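Local atomic coordinates of LPG0439 HIT-related domain-containing protein (Legionella pneumophila subsp. pneumophila, PDB entry 5L0L), a protein that is of unknown function but carries, in this fragment of a probable membrane protein, a HIT-related domain, a fold whose relatives commonly bind nucleotides. Residues A[90-95]-A[190-195]; A[85-90]-A[95-100]; A[47-52]-A[184-189]. All blocks are in the same frame, centred on the assembly; numbering follows the deposited sequence. Where two conformers were deposited one is given.

Contact 1 of 3, residues A[90-95]-A[190-195]; sequences YEKLGL and LAEYVN
Lys92 reaches from the end of helix 73-92 to the last turn of helix 176-194 and meets it with its amino group, between Glu192 and Tyr193. NZ lies 3.5 Å from Glu192 CB and 3.8 Å from Tyr193 CB, while its ion pair with the carboxylate is long, 3.9 Å to Glu192 OE1. NZ and Tyr193 N are also close, but both are donors and form no bond; the stronger polar partner of NZ is the backbone oxygen of Lys189, one helical turn before Tyr193. CD already lies obliquely by the Tyr193 ring, and a bend at chi3 of Lys92 (77°) then turns CE and NZ toward the helix. Lys92 was modelled in two conformations, so this grip describes one of them. In the HIT-like fold of this domain, both helices pack on an antiparallel sheet, and the partly exposed lysine bridges the two helices. A positive charge near the C-terminal end of helix 176-194 probably interacts well with its dipole. Tyr193 itself packs on Leu85 and Gln88, and on Val73 of the second subunit. The end of helix 73-92 carries a Schellman motif: Gly94 takes a positive phi of 87°, Gly94 N bonds to Glu91 O at 3.0 Å, and Leu95 N bonds to Tyr90 O, also at 3.0 Å.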
loop_
_atom_site.group_PDB
_atom_site.type_symbol
_atom_site.label_atom_id
_atom_site.label_comp_id
_atom_site.label_asym_id
_atom_site.label_seq_id
_atom_site.Cartn_x
_atom_site.Cartn_y
_atom_site.Cartn_z
ATOM N N TYR A 90 12.325 6.105 4.947
ATOM C CA TYR A 90 11.447 6.847 5.841
ATOM C C TYR A 90 11.767 6.553 7.312
ATOM O O TYR A 90 11.831 7.464 8.150
ATOM C CB TYR A 90 9.966 6.566 5.520
ATOM C CG TYR A 90 9.558 7.213 4.236
ATOM C CD1 TYR A 90 9.123 8.539 4.215
ATOM C CD2 TYR A 90 9.696 6.545 3.036
ATOM C CE1 TYR A 90 8.765 9.152 3.039
ATOM C CE2 TYR A 90 9.375 7.149 1.846
ATOM C CZ TYR A 90 8.906 8.448 1.839
ATOM O OH TYR A 90 8.583 9.041 0.643
ATOM N N GLU A 91 11.998 5.277 7.615
ATOM C CA GLU A 91 12.352 4.851 8.979
ATOM C C GLU A 91 13.631 5.559 9.454
ATOM O O GLU A 91 13.661 6.086 10.568
ATOM C CB GLU A 91 12.535 3.317 9.042
ATOM C CG GLU A 91 12.669 2.742 10.445
ATOM C CD GLU A 91 11.335 2.567 11.172
ATOM O OE1 GLU A 91 11.372 2.674 12.435
ATOM O OE2 GLU A 91 10.271 2.278 10.515
ATOM N N LYS A 92 14.657 5.605 8.611
ATOM C CA LYS A 92 15.927 6.274 8.957
ATOM C C LYS A 92 15.840 7.796 9.089
ATOM O O LYS A 92 16.754 8.434 9.608
ATOM C CB LYS A 92 16.960 5.991 7.891
ATOM C CG LYS A 92 17.568 4.620 7.954
ATOM C CD LYS A 92 18.305 4.390 6.665
ATOM C CE LYS A 92 19.625 5.132 6.647
ATOM N NZ LYS A 92 20.310 4.857 5.389
ATOM N N LEU A 93 14.801 8.378 8.517
ATOM C CA LEU A 93 14.452 9.789 8.726
ATOM C C LEU A 93 13.633 10.056 9.988
ATOM O O LEU A 93 13.448 11.214 10.352
ATOM C CB LEU A 93 13.728 10.355 7.504
ATOM C CG LEU A 93 14.546 10.463 6.234
ATOM C CD1 LEU A 93 13.639 10.689 5.044
ATOM C CD2 LEU A 93 15.601 11.585 6.371
ATOM N N GLY A 94 13.192 9.005 10.680
ATOM C CA GLY A 94 12.424 9.127 11.899
ATOM C C GLY A 94 10.936 9.257 11.682
ATOM O O GLY A 94 10.207 9.715 12.591
ATOM N N LEU A 95 10.468 8.836 10.502
ATOM C CA LEU A 95 9.055 8.993 10.129
ATOM C C LEU A 95 8.278 7.694 10.222
ATOM O O LEU A 95 8.842 6.598 10.039
ATOM C CB LEU A 95 8.980 9.508 8.698
ATOM C CG LEU A 95 9.671 10.873 8.510
ATOM C CD1 LEU A 95 9.859 11.202 7.048
ATOM C CD2 LEU A 95 8.857 11.941 9.214
ATOM N N LEU A 190 19.285 6.355 0.929
ATOM C CA LEU A 190 19.152 5.128 0.154
ATOM C C LEU A 190 20.510 4.500 -0.126
ATOM O O LEU A 190 20.694 3.279 0.053
ATOM C CB LEU A 190 18.400 5.402 -1.143
ATOM C CG LEU A 190 18.211 4.204 -2.085
ATOM C CD1 LEU A 190 17.509 3.053 -1.407
ATOM C CD2 LEU A 190 17.490 4.671 -3.335
ATOM N N ALA A 191 21.469 5.338 -0.531
ATOM C CA ALA A 191 22.817 4.839 -0.840
ATOM C C ALA A 191 23.444 4.242 0.418
ATOM O O ALA A 191 24.072 3.171 0.338
ATOM C CB ALA A 191 23.692 5.922 -1.442
ATOM N N GLU A 192 23.250 4.890 1.568
ATOM C CA GLU A 192 23.749 4.335 2.839
ATOM C C GLU A 192 23.102 2.993 3.148
ATOM O O GLU A 192 23.765 2.028 3.568
ATOM C CB GLU A 192 23.516 5.297 3.994
ATOM C CG GLU A 192 24.459 6.489 3.956
ATOM C CD GLU A 192 24.096 7.624 4.885
ATOM O OE1 GLU A 192 22.993 7.666 5.444
ATOM O OE2 GLU A 192 24.932 8.532 5.051
ATOM N N TYR A 193 21.796 2.951 2.966
ATOM C CA TYR A 193 21.044 1.737 3.297
ATOM C C TYR A 193 21.497 0.557 2.459
ATOM O O TYR A 193 21.621 -0.573 2.974
ATOM C CB TYR A 193 19.518 1.927 3.178
ATOM C CG TYR A 193 18.801 0.717 3.747
ATOM C CD1 TYR A 193 18.785 0.480 5.126
ATOM C CD2 TYR A 193 18.249 -0.247 2.916
ATOM C CE1 TYR A 193 18.176 -0.649 5.661
ATOM C CE2 TYR A 193 17.645 -1.377 3.440
ATOM C CZ TYR A 193 17.596 -1.578 4.799
ATOM O OH TYR A 193 16.992 -2.725 5.318
ATOM N N VAL A 194 21.731 0.794 1.184
ATOM C CA VAL A 194 22.169 -0.267 0.266
ATOM C C VAL A 194 23.533 -0.889 0.664
ATOM O O VAL A 194 23.794 -2.051 0.316
ATOM C CB VAL A 194 22.231 0.292 -1.166
ATOM C CG1 VAL A 194 23.061 -0.566 -2.099
ATOM C CG2 VAL A 194 20.842 0.476 -1.714
ATOM N N ASN A 195 24.359 -0.090 1.346
ATOM C CA ASN A 195 25.644 -0.503 1.917
ATOM C C ASN A 195 25.541 -1.223 3.284
ATOM O O ASN A 195 26.568 -1.654 3.802
ATOM C CB ASN A 195 26.563 0.729 2.048
ATOM C CG ASN A 195 26.887 1.386 0.705
ATOM O OD1 ASN A 195 27.146 2.610 0.613
ATOM N ND2 ASN A 195 26.873 0.577 -0.348
#

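Contact 2 of 3, residues A[85-90]-A[95-100]; sequences LMTQVY and LIVQFS
Thr87 OG1 is gripped twice: it bonds to the backbone oxygen of Ser84 in the preceding helical turn, and it accepts a hydrogen bond from Gln88 NE2 at 2.9 Å, OG1 lying close to the amide plane of Gln88. With the hydroxyl so engaged, the methyl of Thr87 serves the apolar contact with the strand. The two segments form a helix-turn-strand unit of the HIT-like domain, in which the chain doubles back from helix 73-92 into strand 96-101, the outermost of the sheet within this chain. The axes are 8.0 Å apart at closest approach, and the directions differ by 142°. Val97 stands at the centre of the interface. Its chi1 of 74° wedges CG1 between the backbone N and the carbonyl carbon; there CG1 meets Thr87 alone, 4.1 Å from Thr87 CG2, while Val97 CG2 touches both Thr87 and Tyr90. Met131 of the neighbouring strand 128-134 touches Thr87, Tyr90 and Val97. Farther along, Phe99 and Ser100 pair antiparallel with a strand of the second subunit, so the sheet continues across the dimer. On the helix-facing side, Thr87 CG2 slants against the Phe99 ring, 4.2 Å from CE2, and Val97 CG2 lies 4.0 Å from Tyr90 CB.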
loop_
_atom_site.group_PDB
_atom_site.type_symbol
_atom_site.label_atom_id
_atom_site.label_comp_id
_atom_site.label_asym_id
_atom_site.label_seq_id
_atom_site.Cartn_x
_atom_site.Cartn_y
_atom_site.Cartn_z
ATOM N N LEU A 85 11.910 -1.909 0.390
ATOM C CA LEU A 85 13.219 -1.220 0.463
ATOM C C LEU A 85 13.034 0.255 0.871
ATOM O O LEU A 85 13.638 0.728 1.823
ATOM C CB LEU A 85 13.945 -1.296 -0.891
ATOM C CG LEU A 85 15.185 -0.410 -1.066
ATOM C CD1 LEU A 85 16.204 -0.738 -0.014
ATOM C CD2 LEU A 85 15.787 -0.554 -2.466
HETATM N N MSE A 86 12.165 0.963 0.147
HETATM C CA MSE A 86 11.991 2.393 0.397
HETATM C C MSE A 86 11.432 2.700 1.756
HETATM O O MSE A 86 11.705 3.776 2.286
HETATM C CB MSE A 86 11.178 3.107 -0.685
HETATM C CG MSE A 86 11.815 3.080 -2.060
HETATM SE SE MSE A 86 13.650 3.804 -2.089
HETATM C CE MSE A 86 13.276 5.550 -1.318
ATOM N N THR A 87 10.635 1.798 2.354
ATOM C CA THR A 87 10.181 2.048 3.725
ATOM C C THR A 87 11.333 2.342 4.716
ATOM O O THR A 87 11.158 3.122 5.659
ATOM C CB THR A 87 9.346 0.908 4.337
ATOM O OG1 THR A 87 10.161 -0.267 4.494
ATOM C CG2 THR A 87 8.081 0.607 3.486
ATOM N N GLN A 88 12.505 1.747 4.467
ATOM C CA GLN A 88 13.644 1.927 5.358
ATOM C C GLN A 88 14.245 3.329 5.295
ATOM O O GLN A 88 14.815 3.790 6.290
ATOM C CB GLN A 88 14.690 0.833 5.122
ATOM C CG GLN A 88 14.098 -0.584 5.309
ATOM C CD GLN A 88 13.406 -0.765 6.643
ATOM O OE1 GLN A 88 14.061 -0.784 7.701
ATOM N NE2 GLN A 88 12.070 -0.847 6.625
ATOM N N VAL A 89 14.100 4.014 4.163
ATOM C CA VAL A 89 14.533 5.397 4.074
ATOM C C VAL A 89 13.659 6.284 4.988
ATOM O O VAL A 89 14.179 7.093 5.746
ATOM C CB VAL A 89 14.532 5.904 2.632
ATOM C CG1 VAL A 89 14.792 7.387 2.605
ATOM C CG2 VAL A 89 15.552 5.132 1.811
ATOM N N TYR A 90 12.325 6.105 4.947
ATOM C CA TYR A 90 11.447 6.847 5.841
ATOM C C TYR A 90 11.767 6.553 7.312
ATOM O O TYR A 90 11.831 7.464 8.150
ATOM C CB TYR A 90 9.966 6.566 5.520
ATOM C CG TYR A 90 9.558 7.213 4.236
ATOM C CD1 TYR A 90 9.123 8.539 4.215
ATOM C CD2 TYR A 90 9.696 6.545 3.036
ATOM C CE1 TYR A 90 8.765 9.152 3.039
ATOM C CE2 TYR A 90 9.375 7.149 1.846
ATOM C CZ TYR A 90 8.906 8.448 1.839
ATOM O OH TYR A 90 8.583 9.041 0.643
ATOM N N LEU A 95 10.468 8.836 10.502
ATOM C CA LEU A 95 9.055 8.993 10.129
ATOM C C LEU A 95 8.278 7.694 10.222
ATOM O O LEU A 95 8.842 6.598 10.039
ATOM C CB LEU A 95 8.980 9.508 8.698
ATOM C CG LEU A 95 9.671 10.873 8.510
ATOM C CD1 LEU A 95 9.859 11.202 7.048
ATOM C CD2 LEU A 95 8.857 11.941 9.214
ATOM N N ILE A 96 6.969 7.820 10.438
ATOM C CA ILE A 96 6.046 6.688 10.300
ATOM C C ILE A 96 5.841 6.506 8.794
ATOM O O ILE A 96 5.572 7.476 8.103
ATOM C CB ILE A 96 4.688 7.025 10.927
ATOM C CG1 ILE A 96 4.810 7.111 12.434
ATOM C CG2 ILE A 96 3.619 6.006 10.487
ATOM C CD1 ILE A 96 3.607 7.802 13.070
ATOM N N VAL A 97 5.941 5.302 8.272
ATOM C CA VAL A 97 5.772 5.144 6.823
ATOM C C VAL A 97 4.329 4.765 6.527
ATOM O O VAL A 97 3.721 3.980 7.268
ATOM C CB VAL A 97 6.763 4.132 6.213
ATOM C CG1 VAL A 97 6.391 2.736 6.541
ATOM C CG2 VAL A 97 6.830 4.299 4.703
ATOM N N GLN A 98 3.781 5.345 5.471
ATOM C CA GLN A 98 2.486 4.955 4.911
ATOM C C GLN A 98 2.634 4.812 3.408
ATOM O O GLN A 98 3.495 5.461 2.774
ATOM C CB GLN A 98 1.396 5.981 5.243
ATOM C CG GLN A 98 1.160 6.082 6.748
ATOM C CD GLN A 98 -0.017 6.963 7.127
ATOM O OE1 GLN A 98 -0.378 7.914 6.419
ATOM N NE2 GLN A 98 -0.620 6.648 8.262
ATOM N N PHE A 99 1.823 3.948 2.805
ATOM C CA PHE A 99 1.815 3.824 1.358
ATOM C C PHE A 99 0.473 3.338 0.823
ATOM O O PHE A 99 -0.289 2.675 1.560
ATOM C CB PHE A 99 2.990 2.933 0.818
ATOM C CG PHE A 99 3.053 1.534 1.374
ATOM C CD1 PHE A 99 2.320 0.499 0.799
ATOM C CD2 PHE A 99 3.876 1.238 2.445
ATOM C CE1 PHE A 99 2.389 -0.779 1.302
ATOM C CE2 PHE A 99 3.956 -0.050 2.955
ATOM C CZ PHE A 99 3.203 -1.050 2.386
ATOM N N SER A 100 0.197 3.666 -0.441
ATOM C CA SER A 100 -1.053 3.258 -1.095
ATOM C C SER A 100 -0.817 2.988 -2.574
ATOM O O SER A 100 -0.172 3.803 -3.265
ATOM C CB SER A 100 -2.138 4.339 -1.001
ATOM O OG SER A 100 -2.570 4.658 0.312
#

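Contact 3 of 3, residues A[47-52]-A[184-189]; sequences RGYRII and AMFKLK
A chi1 of -92°, well past the usual staggered value near -60°, swings the Phe186 ring out from helix 176-194 toward Tyr49 and Ile51. Across from it, Ile51 has a chi1 of 61°, which tucks CG1 over its own backbone and puts CG2 toward the ring. The far end of the phenyl group meets both residues from one side of its plane: CZ and CE1 each lie 3.8 Å from Tyr49 CB, and CE2 lies 3.9 Å from Ile51 CG2. Both approaches are oblique to the ring. Here the helix packs on the start of strand 51-58, an inner strand of the antiparallel sheet of the HIT-like domain, and on the turn that leads into it, and the anchoring is entirely apolar. The tyrosine offers its CB and the near part of its ring, since its phenol runs away from the helix to bond through OH with Val145 O and Ile142 N. Helical-like but left-handed backbone angles at Gly48 and Tyr49 turn the chain just before the strand begins. Tyr49 O lies 3.9 Å from Phe186 CZ and accepts the hydroxyl of Tyr90, whose ring also meets Phe186 edge-to-face. Ile26, from strand 25-31, packs against both Ile51 and Phe186.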
loop_
_atom_site.group_PDB
_atom_site.type_symbol
_atom_site.label_atom_id
_atom_site.label_comp_id
_atom_site.label_asym_id
_atom_site.label_seq_id
_atom_site.Cartn_x
_atom_site.Cartn_y
_atom_site.Cartn_z
ATOM N N ARG A 47 4.044 17.307 0.389
ATOM C CA ARG A 47 3.622 16.890 1.729
ATOM C C ARG A 47 4.081 15.458 2.041
ATOM O O ARG A 47 3.971 14.552 1.192
ATOM C CB ARG A 47 2.115 16.951 1.895
ATOM C CG ARG A 47 1.533 18.356 1.705
ATOM C CD ARG A 47 0.028 18.349 1.789
ATOM N NE ARG A 47 -0.517 17.443 0.779
ATOM C CZ ARG A 47 -1.592 16.672 0.923
ATOM N NH1 ARG A 47 -2.336 16.708 2.019
ATOM N NH2 ARG A 47 -1.941 15.882 -0.062
ATOM N N GLY A 48 4.574 15.267 3.258
ATOM C CA GLY A 48 5.046 13.975 3.719
ATOM C C GLY A 48 6.267 13.428 2.964
ATOM O O GLY A 48 6.561 12.240 3.066
ATOM N N TYR A 49 6.964 14.292 2.239
ATOM C CA TYR A 49 8.029 13.889 1.321
ATOM C C TYR A 49 7.557 12.752 0.400
ATOM O O TYR A 49 8.252 11.761 0.235
ATOM C CB TYR A 49 9.307 13.482 2.100
ATOM C CG TYR A 49 9.800 14.411 3.196
ATOM C CD1 TYR A 49 9.603 15.800 3.145
ATOM C CD2 TYR A 49 10.474 13.905 4.285
ATOM C CE1 TYR A 49 10.068 16.623 4.157
ATOM C CE2 TYR A 49 10.994 14.724 5.277
ATOM C CZ TYR A 49 10.785 16.076 5.225
ATOM O OH TYR A 49 11.236 16.875 6.221
ATOM N N ARG A 50 6.348 12.889 -0.172
ATOM C CA ARG A 50 5.777 11.835 -1.011
ATOM C C ARG A 50 6.732 11.394 -2.113
ATOM O O ARG A 50 7.314 12.262 -2.814
ATOM C CB ARG A 50 4.502 12.317 -1.688
ATOM C CG ARG A 50 3.248 12.229 -0.883
ATOM C CD ARG A 50 2.097 12.892 -1.648
ATOM N NE ARG A 50 1.620 12.061 -2.740
ATOM C CZ ARG A 50 0.443 12.230 -3.368
ATOM N NH1 ARG A 50 -0.345 13.268 -3.096
ATOM N NH2 ARG A 50 0.075 11.355 -4.300
ATOM N N ILE A 51 6.849 10.078 -2.297
ATOM C CA ILE A 51 7.480 9.501 -3.480
ATOM C C ILE A 51 6.466 8.704 -4.297
ATOM O O ILE A 51 5.405 8.319 -3.798
ATOM C CB ILE A 51 8.679 8.598 -3.142
ATOM C CG1 ILE A 51 8.243 7.425 -2.274
ATOM C CG2 ILE A 51 9.805 9.434 -2.532
ATOM C CD1 ILE A 51 9.294 6.354 -2.098
ATOM N N ILE A 52 6.794 8.508 -5.564
ATOM C CA ILE A 52 6.068 7.577 -6.446
ATOM C C ILE A 52 7.064 6.486 -6.836
ATOM O O ILE A 52 8.193 6.776 -7.246
ATOM C CB ILE A 52 5.570 8.271 -7.707
ATOM C CG1 ILE A 52 4.677 9.472 -7.353
ATOM C CG2 ILE A 52 4.813 7.287 -8.618
ATOM C CD1 ILE A 52 4.435 10.418 -8.521
ATOM N N ALA A 184 18.471 15.229 -2.405
ATOM C CA ALA A 184 19.831 14.874 -1.983
ATOM C C ALA A 184 19.801 13.953 -0.764
ATOM O O ALA A 184 20.572 12.982 -0.708
ATOM C CB ALA A 184 20.635 16.150 -1.695
HETATM N N MSE A 185 18.925 14.223 0.211
HETATM C CA MSE A 185 18.885 13.390 1.417
HETATM C C MSE A 185 18.290 12.030 1.149
HETATM O O MSE A 185 18.763 11.039 1.706
HETATM C CB MSE A 185 18.181 14.112 2.562
HETATM C CG MSE A 185 18.337 13.430 3.908
HETATM SE SE MSE A 185 20.219 13.255 4.472
HETATM C CE MSE A 185 20.565 14.993 5.109
ATOM N N PHE A 186 17.242 11.956 0.312
ATOM C CA PHE A 186 16.697 10.640 -0.066
ATOM C C PHE A 186 17.770 9.789 -0.754
ATOM O O PHE A 186 17.928 8.611 -0.425
ATOM C CB PHE A 186 15.453 10.749 -0.928
ATOM C CG PHE A 186 14.167 10.740 -0.131
ATOM C CD1 PHE A 186 13.814 11.829 0.639
ATOM C CD2 PHE A 186 13.323 9.638 -0.140
ATOM C CE1 PHE A 186 12.642 11.835 1.394
ATOM C CE2 PHE A 186 12.133 9.642 0.602
ATOM C CZ PHE A 186 11.793 10.745 1.363
ATOM N N LYS A 187 18.517 10.400 -1.675
ATOM C CA LYS A 187 19.599 9.669 -2.363
ATOM C C LYS A 187 20.663 9.158 -1.385
ATOM O O LYS A 187 21.056 8.002 -1.441
ATOM C CB LYS A 187 20.256 10.537 -3.431
ATOM C CG LYS A 187 19.394 10.786 -4.638
ATOM C CD LYS A 187 20.048 11.756 -5.583
ATOM C CE LYS A 187 19.146 12.120 -6.755
ATOM N NZ LYS A 187 19.777 13.127 -7.649
ATOM N N LEU A 188 21.094 10.018 -0.477
ATOM C CA LEU A 188 22.096 9.646 0.499
ATOM C C LEU A 188 21.616 8.541 1.432
ATOM O O LEU A 188 22.341 7.562 1.657
ATOM C CB LEU A 188 22.590 10.858 1.287
ATOM C CG LEU A 188 23.674 10.548 2.329
ATOM C CD1 LEU A 188 24.892 9.919 1.683
ATOM C CD2 LEU A 188 24.056 11.818 3.082
ATOM N N LYS A 189 20.401 8.677 1.974
ATOM C CA LYS A 189 19.902 7.670 2.896
ATOM C C LYS A 189 19.729 6.324 2.173
ATOM O O LYS A 189 20.023 5.283 2.736
ATOM C CB LYS A 189 18.595 8.108 3.575
ATOM C CG LYS A 189 18.737 9.281 4.543
ATOM C CD LYS A 189 19.727 9.024 5.637
ATOM C CE LYS A 189 19.769 10.092 6.730
ATOM N NZ LYS A 189 21.025 9.804 7.494
#

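How the contacts relate
The three contacts form a compact cluster on one side of the chain's centre: contacts 1 and 2 have centres about 9 Å apart, and contact 3 lies about 10 Å from each. Contacts 1 and 2 share helix 73-92, while contacts 1 and 3 share helix 176-194; contacts 2 and 3 reach the same antiparallel sheet. In sequence, contact 2 is nested within the long loop closed by contact 3, and contact 1 crosses both. Tyr90 belongs to a segment of both contacts 1 and 2, and its hydroxyl bonds to Tyr49 O in contact 3. Contacts 1 and 2 also border the second subunit, which contact 3 does not touch, so the cluster runs from the domain core to the dimer interface.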